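Local coordinates for protein guanine nucleotide exchange factor p115rhogef (Homo sapiens, PDB 1IAP) that probably acts on heterotrimeric G-protein alpha subunits through its N-terminal RGS-like domain, linking their signalling to nucleotide exchange on Rho, at residues A[50-53]-A[54-58]; A[140-143]-A[144-147]. One frame throughout, in Å; residues are numbered along the deposited sequence.

Contact 1 of 2, residues A[50-53]-A[54-58]; sequences EAKK and AFLDF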
loop_
_atom_site.group_PDB
_atom_site.type_symbol
_atom_site.label_atom_id
_atom_site.label_comp_id
_atom_site.label_asym_id
_atom_site.label_seq_id
_atom_site.Cartn_x
_atom_site.Cartn_y
_atom_site.Cartn_z
ATOM N N GLU A 50 -8.774 12.594 12.810
ATOM C CA GLU A 50 -7.598 12.246 12.013
ATOM C C GLU A 50 -7.986 11.629 10.669
ATOM O O GLU A 50 -7.423 11.979 9.633
ATOM C CB GLU A 50 -6.698 11.279 12.781
ATOM C CG GLU A 50 -6.152 11.830 14.088
ATOM C CD GLU A 50 -5.306 10.815 14.833
ATOM O OE1 GLU A 50 -4.078 11.026 14.940
ATOM O OE2 GLU A 50 -5.868 9.804 15.306
ATOM N N ALA A 51 -8.957 10.719 10.698
ATOM C CA ALA A 51 -9.443 10.041 9.498
ATOM C C ALA A 51 -10.025 11.021 8.478
ATOM O O ALA A 51 -10.000 10.760 7.274
ATOM C CB ALA A 51 -10.483 8.989 9.871
ATOM N N LYS A 52 -10.546 12.146 8.963
ATOM C CA LYS A 52 -11.122 13.157 8.084
ATOM C C LYS A 52 -10.025 13.808 7.247
ATOM O O LYS A 52 -10.176 13.973 6.035
ATOM C CB LYS A 52 -11.854 14.227 8.895
ATOM C CG LYS A 52 -12.736 15.143 8.059
ATOM C CD LYS A 52 -13.964 14.398 7.546
ATOM C CE LYS A 52 -14.799 15.255 6.607
ATOM N NZ LYS A 52 -14.101 15.508 5.314
ATOM N N LYS A 53 -8.931 14.188 7.905
ATOM C CA LYS A 53 -7.799 14.812 7.229
ATOM C C LYS A 53 -7.104 13.794 6.329
ATOM O O LYS A 53 -6.673 14.123 5.226
ATOM C CB LYS A 53 -6.796 15.359 8.249
ATOM C CG LYS A 53 -7.313 16.504 9.101
ATOM C CD LYS A 53 -6.271 16.936 10.115
ATOM C CE LYS A 53 -6.778 18.080 10.974
ATOM N NZ LYS A 53 -5.789 18.468 12.022
ATOM N N ALA A 54 -6.998 12.561 6.818
ATOM C CA ALA A 54 -6.363 11.476 6.076
ATOM C C ALA A 54 -7.153 11.132 4.812
ATOM O O ALA A 54 -6.578 10.736 3.796
ATOM C CB ALA A 54 -6.227 10.253 6.963
ATOM N N PHE A 55 -8.472 11.283 4.877
ATOM C CA PHE A 55 -9.316 10.992 3.726
ATOM C C PHE A 55 -9.109 12.020 2.616
ATOM O O PHE A 55 -9.143 11.673 1.438
ATOM C CB PHE A 55 -10.795 10.929 4.120
ATOM C CG PHE A 55 -11.712 10.737 2.951
ATOM C CD1 PHE A 55 -11.766 9.513 2.291
ATOM C CD2 PHE A 55 -12.467 11.800 2.459
ATOM C CE1 PHE A 55 -12.550 9.348 1.153
ATOM C CE2 PHE A 55 -13.257 11.645 1.321
ATOM C CZ PHE A 55 -13.297 10.418 0.667
ATOM N N LEU A 56 -8.904 13.282 2.993
ATOM C CA LEU A 56 -8.672 14.337 2.015
ATOM C C LEU A 56 -7.372 14.048 1.263
ATOM O O LEU A 56 -7.304 14.218 0.047
ATOM C CB LEU A 56 -8.596 15.707 2.698
ATOM C CG LEU A 56 -9.813 16.125 3.535
ATOM C CD1 LEU A 56 -9.565 17.493 4.156
ATOM C CD2 LEU A 56 -11.064 16.151 2.682
ATOM N N ASP A 57 -6.357 13.584 1.993
ATOM C CA ASP A 57 -5.063 13.244 1.390
ATOM C C ASP A 57 -5.264 12.053 0.454
ATOM O O ASP A 57 -4.728 12.019 -0.655
ATOM C CB ASP A 57 -4.041 12.866 2.469
ATOM C CG ASP A 57 -3.640 14.038 3.350
ATOM O OD1 ASP A 57 -3.853 15.207 2.962
ATOM O OD2 ASP A 57 -3.088 13.777 4.440
ATOM N N PHE A 58 -6.035 11.080 0.932
ATOM C CA PHE A 58 -6.356 9.872 0.180
ATOM C C PHE A 58 -7.061 10.291 -1.107
ATOM O O PHE A 58 -6.787 9.747 -2.174
ATOM C CB PHE A 58 -7.255 8.969 1.034
ATOM C CG PHE A 58 -7.755 7.737 0.328
ATOM C CD1 PHE A 58 -7.051 6.540 0.412
ATOM C CD2 PHE A 58 -8.969 7.755 -0.360
ATOM C CE1 PHE A 58 -7.545 5.374 -0.174
ATOM C CE2 PHE A 58 -9.473 6.593 -0.950
ATOM C CZ PHE A 58 -8.757 5.398 -0.854
#
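A54 and F55 hydrogen-bond back to E50 and A51 in consecutive i to i+4 bonds along alpha-helix 48-63, part of the all-helical RGS-like domain. The pattern is tight at first: A54 N reaches E50 O at 2.9 Å with an N-H...O angle of 160°, almost in line with the carbonyl. F55 N meets A51 O at the same length, but from 38° above the carbonyl plane. The next two bonds are slacker: D57 N lies 3.3 Å from K53 O, and L56 N bonds only weakly to K52 O.

The packed side carries A51, F55 and F58, which are buried, and A54, which is partly so. F55 turns its ring away from the preceding turn, with CG anti to the backbone N (chi1 176°), and the ring packs on Q94 and V98 of helix 91-103. A54 and F58 face helix 32-43, where both touch L43.

On the other side E50, K53 and D57 are exposed, and the chain of K53 runs out fully extended beyond CG. K52 and L56 occupy the border between these two sides. Bends at chi2 and chi4 bring the ammonium of K52 round to the carbonyl of A86, its hydrogen-bond partner. L56 instead lies against the backbone, its CG 3.3 Å from K52 O, while its CD2 comes within 4.1 Å of K52 NZ.

Contact 2 of 2, residues A[140-143]-A[144-147]; sequences RDRA and SYEA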
loop_
_atom_site.group_PDB
_atom_site.type_symbol
_atom_site.label_atom_id
_atom_site.label_comp_id
_atom_site.label_asym_id
_atom_site.label_seq_id
_atom_site.Cartn_x
_atom_site.Cartn_y
_atom_site.Cartn_z
ATOM N N ARG A 140 9.149 -17.999 19.574
ATOM C CA ARG A 140 8.041 -18.141 20.516
ATOM C C ARG A 140 7.491 -16.797 20.979
ATOM O O ARG A 140 6.463 -16.750 21.655
ATOM C CB ARG A 140 8.501 -18.889 21.764
ATOM C CG ARG A 140 8.960 -20.298 21.540
ATOM C CD ARG A 140 9.454 -20.867 22.860
ATOM N NE ARG A 140 10.060 -22.182 22.714
ATOM C CZ ARG A 140 9.537 -23.310 23.186
ATOM N NH1 ARG A 140 8.377 -23.301 23.837
ATOM N NH2 ARG A 140 10.205 -24.444 23.047
ATOM N N ASP A 141 8.215 -15.722 20.669
ATOM C CA ASP A 141 7.817 -14.374 21.057
ATOM C C ASP A 141 7.449 -13.565 19.818
ATOM O O ASP A 141 8.319 -13.176 19.042
ATOM C CB ASP A 141 8.963 -13.694 21.821
ATOM C CG ASP A 141 8.622 -12.275 22.279
ATOM O OD1 ASP A 141 9.535 -11.592 22.788
ATOM O OD2 ASP A 141 7.461 -11.836 22.143
ATOM N N ARG A 142 6.161 -13.277 19.672
ATOM C CA ARG A 142 5.662 -12.524 18.532
ATOM C C ARG A 142 6.244 -11.114 18.428
ATOM O O ARG A 142 6.571 -10.665 17.332
ATOM C CB ARG A 142 4.137 -12.456 18.568
ATOM C CG ARG A 142 3.515 -12.061 17.242
ATOM C CD ARG A 142 3.855 -13.088 16.178
ATOM N NE ARG A 142 3.340 -12.733 14.859
ATOM C CZ ARG A 142 3.648 -13.380 13.741
ATOM N NH1 ARG A 142 4.477 -14.418 13.776
ATOM N NH2 ARG A 142 3.122 -12.996 12.589
ATOM N N ALA A 143 6.392 -10.429 19.563
ATOM C CA ALA A 143 6.932 -9.061 19.583
ATOM C C ALA A 143 8.373 -8.983 19.081
ATOM O O ALA A 143 8.743 -8.049 18.360
ATOM C CB ALA A 143 6.826 -8.470 20.985
ATOM N N SER A 144 9.189 -9.961 19.462
ATOM C CA SER A 144 10.576 -9.993 19.030
ATOM C C SER A 144 10.635 -10.313 17.541
ATOM O O SER A 144 11.507 -9.818 16.832
ATOM C CB SER A 144 11.377 -11.029 19.828
ATOM O OG SER A 144 10.975 -12.352 19.515
ATOM N N TYR A 145 9.717 -11.158 17.071
ATOM C CA TYR A 145 9.685 -11.504 15.657
ATOM C C TYR A 145 9.241 -10.288 14.858
ATOM O O TYR A 145 9.809 -9.985 13.810
ATOM C CB TYR A 145 8.728 -12.666 15.369
ATOM C CG TYR A 145 8.646 -12.974 13.886
ATOM C CD1 TYR A 145 7.438 -12.900 13.202
ATOM C CD2 TYR A 145 9.794 -13.311 13.163
ATOM C CE1 TYR A 145 7.373 -13.151 11.820
ATOM C CE2 TYR A 145 9.739 -13.568 11.785
ATOM C CZ TYR A 145 8.526 -13.483 11.124
ATOM O OH TYR A 145 8.475 -13.720 9.767
ATOM N N GLU A 146 8.208 -9.611 15.352
ATOM C CA GLU A 146 7.702 -8.422 14.686
ATOM C C GLU A 146 8.798 -7.377 14.570
ATOM O O GLU A 146 8.890 -6.690 13.557
ATOM C CB GLU A 146 6.495 -7.852 15.434
ATOM C CG GLU A 146 5.243 -8.707 15.308
ATOM C CD GLU A 146 4.081 -8.186 16.134
ATOM O OE1 GLU A 146 4.308 -7.369 17.055
ATOM O OE2 GLU A 146 2.935 -8.606 15.868
ATOM N N ALA A 147 9.653 -7.285 15.590
ATOM C CA ALA A 147 10.759 -6.326 15.578
ATOM C C ALA A 147 11.741 -6.667 14.453
ATOM O O ALA A 147 12.253 -5.772 13.781
ATOM C CB ALA A 147 11.475 -6.301 16.924
HETATM O O HOH W 1 1.902 -10.452 14.147
#
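R142 and Y145 lie side by side and point the same way at the start of helix 142-162. One face of the guanidinium looks onto CD1 of the ring, with R142 NH1 3.4 Å from Y145 CD1. The two planes are 41° apart, well short of a parallel stack. Both side chains set out with CG anti to the backbone N, and the bend of R142 at chi2 brings its end back over the next turn.

E146 crosses R142 at about a right angle, with carboxylate and guanidinium planes 62° apart. R142 NE and E146 OE2, 4.3 Å apart, are too distant for a salt bridge; a water in the guanidinium plane accepts from R142 NE at 2.8 Å and donates to E146 OE2.

D141 is the N-cap: its OD2 accepts a weak bond from A143 N. D141 O takes two donors, Y145 N in the carbonyl plane and S144 OG at 2.8 Å, tilted out of it. The like charge of R14 lies close to R142, and E146 OE1 has a weak, long ion pair with R150. Separation and the bridging water make the R142–E146 attraction probably a modest one at the surface.

In the fold
From the N terminus the chain passes through helices 15-28 and 32-43 before entering helix 48-63, where contact 1 lies wholly within one helix. Helices 75-81, 91-103, 106-121 and 128-135 follow, and only then does contact 2 open, at the loop leading into helix 142-162. Each contact joins consecutive residues, so neither closes a long loop; the two stand in series and neither nest nor cross. The centres of contact 1 and contact 2 are about 31 Å apart, and the nearest atoms of contact 1 and contact 2 about 20 Å apart. Contact 1 lies in a helix packed against helices 32-43 and 91-103, whereas contact 2 is a surface helix start, close to R14 near the N terminus.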